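Local coordinates for protein nucleoside-diphosphate sugar epimerase (SulA family) (Corynebacterium glutamicum, PDB 3OH8) that is probably a nucleoside-diphosphate sugar epimerase of the SulA family, with a Rossmann-type domain expected to bind a dinucleotide cofactor, at residues Gln176-Arg179 / Gly185-Phe188; Val150-Ser155 / Arg161-Gln166; Gly328-Gly333 / Leu408-Gln413; Ser253-Tyr258 / Asn363-Asn368. All blocks are in the same frame, centred on the assembly; numbering follows the deposited sequence.

Contact 1. Residues Gln176-Arg179 / Gly185-Phe188; sequences QLVR and GKRF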
loop_
_atom_site.group_PDB
_atom_site.type_symbol
_atom_site.label_atom_id
_atom_site.label_comp_id
_atom_site.label_asym_id
_atom_site.label_seq_id
_atom_site.Cartn_x
_atom_site.Cartn_y
_atom_site.Cartn_z
ATOM N N GLN A 176 12.244 8.946 8.389
ATOM C CA GLN A 176 11.084 9.770 8.116
ATOM C C GLN A 176 11.420 11.240 8.351
ATOM O O GLN A 176 11.867 11.622 9.447
ATOM C CB GLN A 176 9.899 9.326 8.972
ATOM C CG GLN A 176 9.394 7.927 8.631
ATOM C CD GLN A 176 8.312 7.439 9.576
ATOM O OE1 GLN A 176 8.500 6.448 10.285
ATOM N NE2 GLN A 176 7.176 8.127 9.592
ATOM N N LEU A 177 11.246 12.046 7.307
ATOM C CA LEU A 177 11.447 13.493 7.413
ATOM C C LEU A 177 10.097 14.127 7.662
ATOM O O LEU A 177 9.266 14.182 6.764
ATOM C CB LEU A 177 12.069 14.059 6.126
ATOM C CG LEU A 177 13.274 13.242 5.625
ATOM C CD1 LEU A 177 13.847 13.765 4.297
ATOM C CD2 LEU A 177 14.363 13.155 6.695
ATOM N N VAL A 178 9.865 14.595 8.887
ATOM C CA VAL A 178 8.518 15.015 9.266
ATOM C C VAL A 178 8.397 16.501 9.560
ATOM O O VAL A 178 9.363 17.160 9.958
ATOM C CB VAL A 178 7.982 14.188 10.469
ATOM C CG1 VAL A 178 7.964 12.703 10.112
ATOM C CG2 VAL A 178 8.848 14.429 11.697
ATOM N N ARG A 179 7.201 17.033 9.367
ATOM C CA ARG A 179 7.023 18.472 9.497
ATOM C C ARG A 179 6.663 18.908 10.911
ATOM O O ARG A 179 6.682 20.095 11.221
ATOM C CB ARG A 179 6.018 18.976 8.471
ATOM C CG ARG A 179 6.511 18.772 7.046
ATOM C CD ARG A 179 5.554 19.333 6.038
ATOM N NE ARG A 179 4.179 18.969 6.349
ATOM C CZ ARG A 179 3.156 19.814 6.269
ATOM N NH1 ARG A 179 3.364 21.068 5.883
ATOM N NH2 ARG A 179 1.929 19.408 6.577
ATOM N N GLY A 185 14.500 8.944 16.105
ATOM C CA GLY A 185 14.877 8.331 14.843
ATOM C C GLY A 185 14.255 9.032 13.640
ATOM O O GLY A 185 14.656 8.781 12.501
ATOM N N LYS A 186 13.260 9.885 13.884
ATOM C CA LYS A 186 12.714 10.733 12.816
ATOM C C LYS A 186 13.462 12.061 12.781
ATOM O O LYS A 186 14.113 12.436 13.766
ATOM C CB LYS A 186 11.220 10.999 13.021
ATOM C CG LYS A 186 10.352 9.748 13.061
ATOM C CD LYS A 186 8.856 10.115 13.115
ATOM C CE LYS A 186 8.062 8.862 12.727
ATOM N NZ LYS A 186 6.567 9.068 12.647
ATOM N N ARG A 187 13.352 12.780 11.662
ATOM C CA ARG A 187 14.030 14.062 11.518
ATOM C C ARG A 187 13.083 15.189 11.136
ATOM O O ARG A 187 12.232 15.031 10.260
ATOM C CB ARG A 187 15.150 13.955 10.497
ATOM C CG ARG A 187 16.259 13.044 10.952
ATOM C CD ARG A 187 17.311 12.871 9.895
ATOM N NE ARG A 187 18.260 11.836 10.290
ATOM C CZ ARG A 187 19.238 11.394 9.514
ATOM N NH1 ARG A 187 19.392 11.895 8.289
ATOM N NH2 ARG A 187 20.053 10.445 9.958
ATOM N N PHE A 188 13.246 16.327 11.804
ATOM C CA PHE A 188 12.438 17.496 11.538
ATOM C C PHE A 188 12.784 18.112 10.187
ATOM O O PHE A 188 13.944 18.441 9.898
ATOM C CB PHE A 188 12.608 18.539 12.656
ATOM C CG PHE A 188 11.815 19.790 12.436
ATOM C CD1 PHE A 188 10.462 19.823 12.719
ATOM C CD2 PHE A 188 12.420 20.937 11.936
ATOM C CE1 PHE A 188 9.720 20.984 12.518
ATOM C CE2 PHE A 188 11.679 22.098 11.722
ATOM C CZ PHE A 188 10.333 22.122 12.012
HETATM O O HOH W 1 12.598 7.700 10.919
#
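The backbones of L177-V178 and R187-F188 run parallel at a CA-CA separation of 4.9 Å for L177 and R187, and this pairing adds the short strand 187-188 to the margin of the Rossmann-type sheet. R187 bridges two rungs: its N donates to Q176 O (2.9 Å) and its O accepts from V178 N (2.8 Å). Before the strand begins, a water takes the N-H of Q176 and lies within bonding reach of G185 O.

Side chains lie on two faces. On one, L177 and R187 run side by side and point the same way, L177 CD2 meeting R187 CB at 4.0 Å. Beyond CB the arginine departs, and its guanidinium group bonds to the carbonyls of D200 and L198. On the other face, the extended chain of K186 passes at about a right angle to V178, its CD 4.1 Å from V178 CG1. Its CE then rests against the side-chain amide of Q176, 3.5 Å from Q176 CD, while the ammonium end lies close to the like charge of R156.

At the far end, F188 CG stands anti to the backbone N (chi1 179°), which carries the ring back toward the end of the neighbouring strand and sets F188 CE1 3.4 Å from R179 O.

Contact 2. Residues Val150-Ser155 / Arg161-Gln166; sequences VAITGS and RALTAQ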
loop_
_atom_site.group_PDB
_atom_site.type_symbol
_atom_site.label_atom_id
_atom_site.label_comp_id
_atom_site.label_asym_id
_atom_site.label_seq_id
_atom_site.Cartn_x
_atom_site.Cartn_y
_atom_site.Cartn_z
ATOM N N VAL A 150 16.432 4.828 3.307
ATOM C CA VAL A 150 15.604 5.652 2.447
ATOM C C VAL A 150 15.007 6.791 3.268
ATOM O O VAL A 150 14.235 6.554 4.203
ATOM C CB VAL A 150 14.456 4.787 1.848
ATOM C CG1 VAL A 150 13.664 5.572 0.840
ATOM C CG2 VAL A 150 15.011 3.531 1.200
ATOM N N ALA A 151 15.393 8.023 2.951
ATOM C CA ALA A 151 14.766 9.179 3.576
ATOM C C ALA A 151 13.466 9.445 2.837
ATOM O O ALA A 151 13.434 9.393 1.607
ATOM C CB ALA A 151 15.685 10.407 3.500
ATOM N N ILE A 152 12.396 9.724 3.578
ATOM C CA ILE A 152 11.087 9.938 2.974
ATOM C C ILE A 152 10.360 11.137 3.565
ATOM O O ILE A 152 10.217 11.231 4.773
ATOM C CB ILE A 152 10.191 8.695 3.162
ATOM C CG1 ILE A 152 10.885 7.439 2.629
ATOM C CG2 ILE A 152 8.865 8.874 2.455
ATOM C CD1 ILE A 152 9.962 6.211 2.573
ATOM N N THR A 153 9.916 12.058 2.709
ATOM C CA THR A 153 8.980 13.093 3.125
ATOM C C THR A 153 7.581 12.609 2.791
ATOM O O THR A 153 7.399 11.784 1.901
ATOM C CB THR A 153 9.192 14.452 2.377
ATOM O OG1 THR A 153 8.815 14.312 1.006
ATOM C CG2 THR A 153 10.661 14.919 2.454
ATOM N N GLY A 154 6.584 13.135 3.487
ATOM C CA GLY A 154 5.218 12.700 3.281
ATOM C C GLY A 154 4.999 11.292 3.807
ATOM O O GLY A 154 4.074 10.606 3.381
ATOM N N SER A 155 5.840 10.860 4.742
ATOM C CA SER A 155 5.790 9.470 5.215
ATOM C C SER A 155 4.538 9.184 6.049
ATOM O O SER A 155 4.231 8.034 6.354
ATOM C CB SER A 155 7.043 9.139 6.031
ATOM O OG SER A 155 7.047 9.846 7.268
ATOM N N ARG A 161 2.739 6.372 4.127
ATOM C CA ARG A 161 2.617 5.440 5.230
ATOM C C ARG A 161 2.638 4.012 4.690
ATOM O O ARG A 161 3.249 3.129 5.282
ATOM C CB ARG A 161 1.333 5.715 6.018
ATOM C CG ARG A 161 1.318 5.193 7.425
ATOM C CD ARG A 161 0.137 5.765 8.206
ATOM N NE ARG A 161 0.002 5.136 9.522
ATOM C CZ ARG A 161 -1.026 5.323 10.349
ATOM N NH1 ARG A 161 -2.027 6.126 10.006
ATOM N NH2 ARG A 161 -1.057 4.702 11.523
ATOM N N ALA A 162 1.983 3.786 3.560
ATOM C CA ALA A 162 2.000 2.447 2.968
ATOM C C ALA A 162 3.391 2.070 2.446
ATOM O O ALA A 162 3.871 0.935 2.646
ATOM C CB ALA A 162 0.959 2.335 1.885
ATOM N N LEU A 163 4.046 3.015 1.783
ATOM C CA LEU A 163 5.390 2.792 1.271
ATOM C C LEU A 163 6.388 2.523 2.406
ATOM O O LEU A 163 7.211 1.617 2.311
ATOM C CB LEU A 163 5.861 3.989 0.434
ATOM C CG LEU A 163 7.297 3.909 -0.084
ATOM C CD1 LEU A 163 7.489 2.671 -0.963
ATOM C CD2 LEU A 163 7.668 5.195 -0.851
ATOM N N THR A 164 6.313 3.322 3.468
ATOM C CA THR A 164 7.179 3.152 4.625
ATOM C C THR A 164 7.058 1.743 5.212
ATOM O O THR A 164 8.065 1.069 5.460
ATOM C CB THR A 164 6.872 4.222 5.714
ATOM O OG1 THR A 164 7.258 5.525 5.239
ATOM C CG2 THR A 164 7.628 3.917 6.997
ATOM N N ALA A 165 5.824 1.297 5.419
ATOM C CA ALA A 165 5.580 -0.048 5.925
ATOM C C ALA A 165 6.116 -1.118 4.988
ATOM O O ALA A 165 6.618 -2.134 5.449
ATOM C CB ALA A 165 4.101 -0.276 6.172
ATOM N N GLN A 166 5.982 -0.913 3.680
ATOM C CA GLN A 166 6.442 -1.915 2.721
ATOM C C GLN A 166 7.964 -2.025 2.754
ATOM O O GLN A 166 8.508 -3.119 2.806
ATOM C CB GLN A 166 5.970 -1.557 1.305
ATOM C CG GLN A 166 6.027 -2.711 0.309
ATOM C CD GLN A 166 5.495 -2.290 -1.057
ATOM O OE1 GLN A 166 5.060 -1.151 -1.234
ATOM N NE2 GLN A 166 5.541 -3.200 -2.026
#
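T164 OG1 is enclosed from several directions: it hydrogen-bonds to the backbone carbonyl of G160, one turn earlier in the same helix, while S155 CB (3.7 Å from T164 OG1) and I152 CD1 (3.9 Å from T164 OG1) rest against it from the loop and the strand respectively. Its proton is spent inside the helix, and the oxygen meets only carbon from 150-155. With OG1 anti to the carbonyl carbon (chi1 -68°), the threonine can both reach back to G160 and face the strand.

I152 supplies the strand's side of the packing. Its chain runs extended beyond CG1, so that CD1 lies between T164 OG1 and L163 CD2, 4.2 Å from the latter. L163 also packs on V206 and L208 and on Y349 of helix 342-354.

Strand 149-153, helix 158-169 and strand 173-178 make up the first beta-alpha-beta unit of the Rossmann-type domain, and the sequence from T153 to G160 fits the TGxxGxxG loop of this superfamily, where the cofactor pyrophosphate normally lies. S155 belongs to that loop. Its CB touches T164, whereas OG is turned to the side-chain amide of Q176 on the neighbouring strand.

Where the chain closes on itself, S155 O and R161 N are 3.2 Å apart, but the angle is too poor for a hydrogen bond. R161 CB lies 3.7 Å from S155 O, and from there the extended arginine chain leads away to the exposed surface.

Contact 3. Residues Gly328-Gly333 / Leu408-Gln413; sequences GKFGDG and LALASQ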
loop_
_atom_site.group_PDB
_atom_site.type_symbol
_atom_site.label_atom_id
_atom_site.label_comp_id
_atom_site.label_asym_id
_atom_site.label_seq_id
_atom_site.Cartn_x
_atom_site.Cartn_y
_atom_site.Cartn_z
ATOM N N GLY A 328 -23.962 9.442 -9.911
ATOM C CA GLY A 328 -24.340 9.298 -11.306
ATOM C C GLY A 328 -23.251 9.772 -12.251
ATOM O O GLY A 328 -22.292 10.423 -11.840
ATOM N N LYS A 329 -23.408 9.452 -13.528
ATOM C CA LYS A 329 -22.401 9.768 -14.531
ATOM C C LYS A 329 -22.340 11.265 -14.868
ATOM O O LYS A 329 -23.362 11.958 -14.881
ATOM C CB LYS A 329 -22.632 8.909 -15.775
ATOM C CG LYS A 329 -22.486 9.612 -17.098
ATOM C CD LYS A 329 -23.664 9.269 -17.987
ATOM C CE LYS A 329 -23.309 9.400 -19.454
ATOM N NZ LYS A 329 -24.459 9.047 -20.331
ATOM N N PHE A 330 -21.131 11.751 -15.134
ATOM C CA PHE A 330 -20.900 13.175 -15.367
ATOM C C PHE A 330 -20.885 13.539 -16.855
ATOM O O PHE A 330 -20.078 13.021 -17.632
ATOM C CB PHE A 330 -19.594 13.613 -14.688
ATOM C CG PHE A 330 -19.419 15.112 -14.592
ATOM C CD1 PHE A 330 -19.562 15.768 -13.374
ATOM C CD2 PHE A 330 -19.097 15.860 -15.714
ATOM C CE1 PHE A 330 -19.395 17.146 -13.278
ATOM C CE2 PHE A 330 -18.929 17.246 -15.627
ATOM C CZ PHE A 330 -19.077 17.886 -14.409
ATOM N N GLY A 331 -21.785 14.440 -17.246
ATOM C CA GLY A 331 -21.875 14.878 -18.630
ATOM C C GLY A 331 -21.919 13.725 -19.619
ATOM O O GLY A 331 -22.775 12.846 -19.510
ATOM N N ASP A 332 -20.986 13.747 -20.573
ATOM C CA ASP A 332 -20.780 12.699 -21.588
ATOM C C ASP A 332 -20.603 11.285 -21.036
ATOM O O ASP A 332 -21.019 10.305 -21.655
ATOM C CB ASP A 332 -19.501 13.019 -22.370
ATOM C CG ASP A 332 -19.752 13.230 -23.839
ATOM O OD1 ASP A 332 -20.874 12.931 -24.299
ATOM O OD2 ASP A 332 -18.821 13.694 -24.535
ATOM N N GLY A 333 -19.932 11.186 -19.896
ATOM C CA GLY A 333 -19.460 9.910 -19.401
ATOM C C GLY A 333 -18.183 9.470 -20.098
ATOM O O GLY A 333 -17.611 8.434 -19.752
ATOM N N LEU A 408 -13.975 15.041 -10.359
ATOM C CA LEU A 408 -12.923 14.221 -10.955
ATOM C C LEU A 408 -13.180 14.027 -12.441
ATOM O O LEU A 408 -12.244 13.938 -13.244
ATOM C CB LEU A 408 -12.832 12.849 -10.264
ATOM C CG LEU A 408 -12.062 12.824 -8.938
ATOM C CD1 LEU A 408 -12.035 11.422 -8.335
ATOM C CD2 LEU A 408 -10.645 13.352 -9.136
ATOM N N ALA A 409 -14.456 13.966 -12.804
ATOM C CA ALA A 409 -14.830 13.764 -14.204
ATOM C C ALA A 409 -14.572 14.998 -15.041
ATOM O O ALA A 409 -14.755 14.965 -16.252
ATOM C CB ALA A 409 -16.287 13.346 -14.321
ATOM N N LEU A 410 -14.159 16.090 -14.399
ATOM C CA LEU A 410 -13.759 17.272 -15.146
ATOM C C LEU A 410 -12.413 17.040 -15.823
ATOM O O LEU A 410 -12.083 17.703 -16.808
ATOM C CB LEU A 410 -13.723 18.526 -14.263
ATOM C CG LEU A 410 -15.112 19.045 -13.871
ATOM C CD1 LEU A 410 -14.983 20.295 -13.050
ATOM C CD2 LEU A 410 -15.947 19.308 -15.114
ATOM N N ALA A 411 -11.642 16.098 -15.293
ATOM C CA ALA A 411 -10.392 15.692 -15.920
ATOM C C ALA A 411 -10.627 14.539 -16.895
ATOM O O ALA A 411 -11.583 13.775 -16.755
ATOM C CB ALA A 411 -9.350 15.295 -14.843
ATOM N N SER A 412 -9.758 14.430 -17.891
ATOM C CA SER A 412 -9.792 13.327 -18.840
ATOM C C SER A 412 -8.364 13.058 -19.272
ATOM O O SER A 412 -7.786 13.809 -20.059
ATOM C CB SER A 412 -10.644 13.677 -20.053
ATOM O OG SER A 412 -10.729 12.589 -20.955
ATOM N N GLN A 413 -7.787 11.995 -18.726
ATOM C CA GLN A 413 -6.395 11.671 -18.985
ATOM C C GLN A 413 -6.307 10.188 -19.307
ATOM O O GLN A 413 -6.490 9.340 -18.427
ATOM C CB GLN A 413 -5.527 12.051 -17.776
ATOM C CG GLN A 413 -5.478 13.563 -17.528
ATOM C CD GLN A 413 -5.556 13.952 -16.057
ATOM O OE1 GLN A 413 -5.082 15.021 -15.663
ATOM N NE2 GLN A 413 -6.156 13.094 -15.244
#
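F330 and A409 meet where a type II' beta turn abuts a 3-10 turn, and the methylene of F330 and the methyl of A409 make the tight part of the contact: F330 CB is only 3.3 Å from A409 CB. The beta turn spans F330 to G333 and is closed by G333 N to F330 O at 2.9 Å, with G331 in the position whose positive phi suits glycine. On the other segment, A411 N bonds to L408 O (3.0 Å), closing the 3-10 turn that presents the alanine methyl. N372 of helix 372-378 touches both F330 and A409, giving the close pair a common neighbour, and the carbonyl of A409 is held by the hydroxyl of S335.

The outer part is the solvent side. F330 CG lies anti to the backbone N (chi1 -167°), and the ring continues past the alanine toward L410, which it crosses obliquely. There CE2 and CZ of the ring do the touching, with no polar bond across the contact to fix it. F330 and L410 are both exposed and both touch a crystal neighbour, so lattice packing may influence how they lie. The contact thus joins the loop ahead of strand 336-341 to the turn leading into strand 412-415, and at its solvent side ends with L410 CD2 3.5 Å from F330 CZ.

Contact 4. Residues Ser253-Tyr258 / Asn363-Asn368; sequences SAVGFY and NAVAPN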
loop_
_atom_site.group_PDB
_atom_site.type_symbol
_atom_site.label_atom_id
_atom_site.label_comp_id
_atom_site.label_asym_id
_atom_site.label_seq_id
_atom_site.Cartn_x
_atom_site.Cartn_y
_atom_site.Cartn_z
ATOM N N SER A 253 5.117 13.194 -8.671
ATOM C CA SER A 253 4.593 14.136 -9.656
ATOM C C SER A 253 3.152 13.738 -9.915
ATOM O O SER A 253 2.528 13.125 -9.049
ATOM C CB SER A 253 5.426 14.137 -10.940
ATOM O OG SER A 253 4.976 15.161 -11.815
ATOM N N ALA A 254 2.612 14.070 -11.087
ATOM C CA ALA A 254 1.200 13.781 -11.362
ATOM C C ALA A 254 0.930 13.711 -12.851
ATOM O O ALA A 254 1.612 14.359 -13.640
ATOM C CB ALA A 254 0.296 14.862 -10.714
ATOM N N VAL A 255 -0.079 12.937 -13.232
ATOM C CA VAL A 255 -0.477 12.865 -14.633
ATOM C C VAL A 255 -0.999 14.230 -15.083
ATOM O O VAL A 255 -1.172 14.485 -16.286
ATOM C CB VAL A 255 -1.561 11.803 -14.852
ATOM C CG1 VAL A 255 -0.983 10.387 -14.643
ATOM C CG2 VAL A 255 -2.718 12.056 -13.909
ATOM N N GLY A 256 -1.241 15.104 -14.108
ATOM C CA GLY A 256 -1.631 16.481 -14.369
ATOM C C GLY A 256 -0.590 17.189 -15.211
ATOM O O GLY A 256 -0.848 18.248 -15.776
ATOM N N PHE A 257 0.602 16.603 -15.280
ATOM C CA PHE A 257 1.648 17.072 -16.176
ATOM C C PHE A 257 1.134 17.190 -17.618
ATOM O O PHE A 257 1.556 18.079 -18.357
ATOM C CB PHE A 257 2.831 16.105 -16.139
ATOM C CG PHE A 257 3.918 16.431 -17.132
ATOM C CD1 PHE A 257 4.956 17.295 -16.790
ATOM C CD2 PHE A 257 3.911 15.873 -18.400
ATOM C CE1 PHE A 257 5.968 17.601 -17.699
ATOM C CE2 PHE A 257 4.912 16.177 -19.315
ATOM C CZ PHE A 257 5.944 17.046 -18.961
ATOM N N TYR A 258 0.250 16.275 -18.012
ATOM C CA TYR A 258 -0.237 16.223 -19.384
ATOM C C TYR A 258 -1.380 17.202 -19.608
ATOM O O TYR A 258 -1.908 17.325 -20.726
ATOM C CB TYR A 258 -0.670 14.791 -19.751
ATOM C CG TYR A 258 0.442 13.802 -19.571
ATOM C CD1 TYR A 258 1.552 13.825 -20.405
ATOM C CD2 TYR A 258 0.403 12.862 -18.544
ATOM C CE1 TYR A 258 2.594 12.928 -20.236
ATOM C CE2 TYR A 258 1.445 11.956 -18.363
ATOM C CZ TYR A 258 2.530 12.000 -19.204
ATOM O OH TYR A 258 3.551 11.126 -19.027
ATOM N N ASN A 363 4.921 7.079 -15.728
ATOM C CA ASN A 363 3.479 7.130 -15.502
ATOM C C ASN A 363 3.093 6.029 -14.514
ATOM O O ASN A 363 3.145 4.842 -14.850
ATOM C CB ASN A 363 2.689 6.961 -16.806
ATOM C CG ASN A 363 2.759 8.193 -17.714
ATOM O OD1 ASN A 363 2.379 8.135 -18.890
ATOM N ND2 ASN A 363 3.220 9.307 -17.174
ATOM N N ALA A 364 2.732 6.407 -13.292
ATOM C CA ALA A 364 2.300 5.405 -12.315
ATOM C C ALA A 364 0.789 5.321 -12.365
ATOM O O ALA A 364 0.094 5.963 -11.584
ATOM C CB ALA A 364 2.777 5.759 -10.919
ATOM N N VAL A 365 0.300 4.553 -13.330
ATOM C CA VAL A 365 -1.120 4.385 -13.580
ATOM C C VAL A 365 -1.309 2.929 -13.961
ATOM O O VAL A 365 -0.403 2.306 -14.501
ATOM C CB VAL A 365 -1.596 5.268 -14.772
ATOM C CG1 VAL A 365 -1.310 6.756 -14.495
ATOM C CG2 VAL A 365 -0.927 4.812 -16.078
ATOM N N ALA A 366 -2.475 2.373 -13.662
ATOM C CA ALA A 366 -2.782 1.025 -14.121
ATOM C C ALA A 366 -2.825 1.013 -15.647
ATOM O O ALA A 366 -3.096 2.037 -16.262
ATOM C CB ALA A 366 -4.117 0.551 -13.529
ATOM N N PRO A 367 -2.528 -0.145 -16.260
ATOM C CA PRO A 367 -2.558 -0.318 -17.717
ATOM C C PRO A 367 -3.910 0.068 -18.336
ATOM O O PRO A 367 -3.942 0.395 -19.518
ATOM C CB PRO A 367 -2.335 -1.822 -17.903
ATOM C CG PRO A 367 -1.633 -2.280 -16.667
ATOM C CD PRO A 367 -2.060 -1.357 -15.551
ATOM N N ASN A 368 -4.990 0.039 -17.555
ATOM C CA ASN A 368 -6.342 0.206 -18.103
ATOM C C ASN A 368 -7.160 1.368 -17.532
ATOM O O ASN A 368 -7.999 1.163 -16.649
ATOM C CB ASN A 368 -7.141 -1.098 -17.929
ATOM C CG ASN A 368 -6.559 -2.247 -18.727
ATOM O OD1 ASN A 368 -6.431 -2.171 -19.953
ATOM N ND2 ASN A 368 -6.183 -3.307 -18.039
#
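The ring of Y258 has F257 CD2 over one face, 3.6 Å above the plane and offset toward the rim, and the side-chain amide of N363 at its edge, in the ring plane. The tyrosine and asparagine approach from opposite directions, and the amide stands almost upright to the ring, the two planes 85° apart. Contact is made at the phenol end: Y258 OH is 2.6 Å from the atom modelled as N363 ND2, though the amide is probably turned over and the atom identities are therefore unsure. The same hydroxyl is hydrogen-bonded to R303 NH1, so this buried oxygen has a charged partner in R303. R303 also makes a cation-pi interaction with F257, which places it beside both aromatic residues.

Both segments leave the Rossmann-type sheet here. Strands 248-254 and 360-364 each pair in parallel with strand 298-308, and beyond their C-terminal ends the chain turns, on one side into the 3-10 segment 255-258. In Rossmann-type folds the C-terminal strand ends usually border the ligand cleft, and the same is probable here.

The second meeting is purely apolar. V255 CG1 and V365 CG1 touch at 3.6 Å, the two side chains meeting at a slant. In V365, CG1 lies anti to the carbonyl carbon (chi1 -59°), directing that methyl at V255. T415 of strand 412-415 packs against V255, N363 and V365, and S338 of strand 336-341 against both valines. Within the 3-10 segment, Y258 N bonds to V255 O at 2.9 Å, keeping the tyrosine and the valine on one short turn.

In the fold
Contacts 2 and 4 are buried, contact 1 is partly buried and contact 3 lies at the surface. Contacts 1 and 2 share the beta-alpha-beta unit: strands 149-153 and 173-178 are sheet neighbours, joined by L177 N to I152 O, and L177 packs on A151 and T153. Contact 4 reaches the same sheet, its centre about 20 Å from that of contact 2. Contacts 3 and 4 alternate along the chain and touch where the Q413 side chain packs on V255 and G256. Chemistry follows place: backbone pairing at the sheet margin, helix-on-strand packing in contact 2, an amide at a tyrosine edge beside paired valines in contact 4, and purely apolar touching in contact 3.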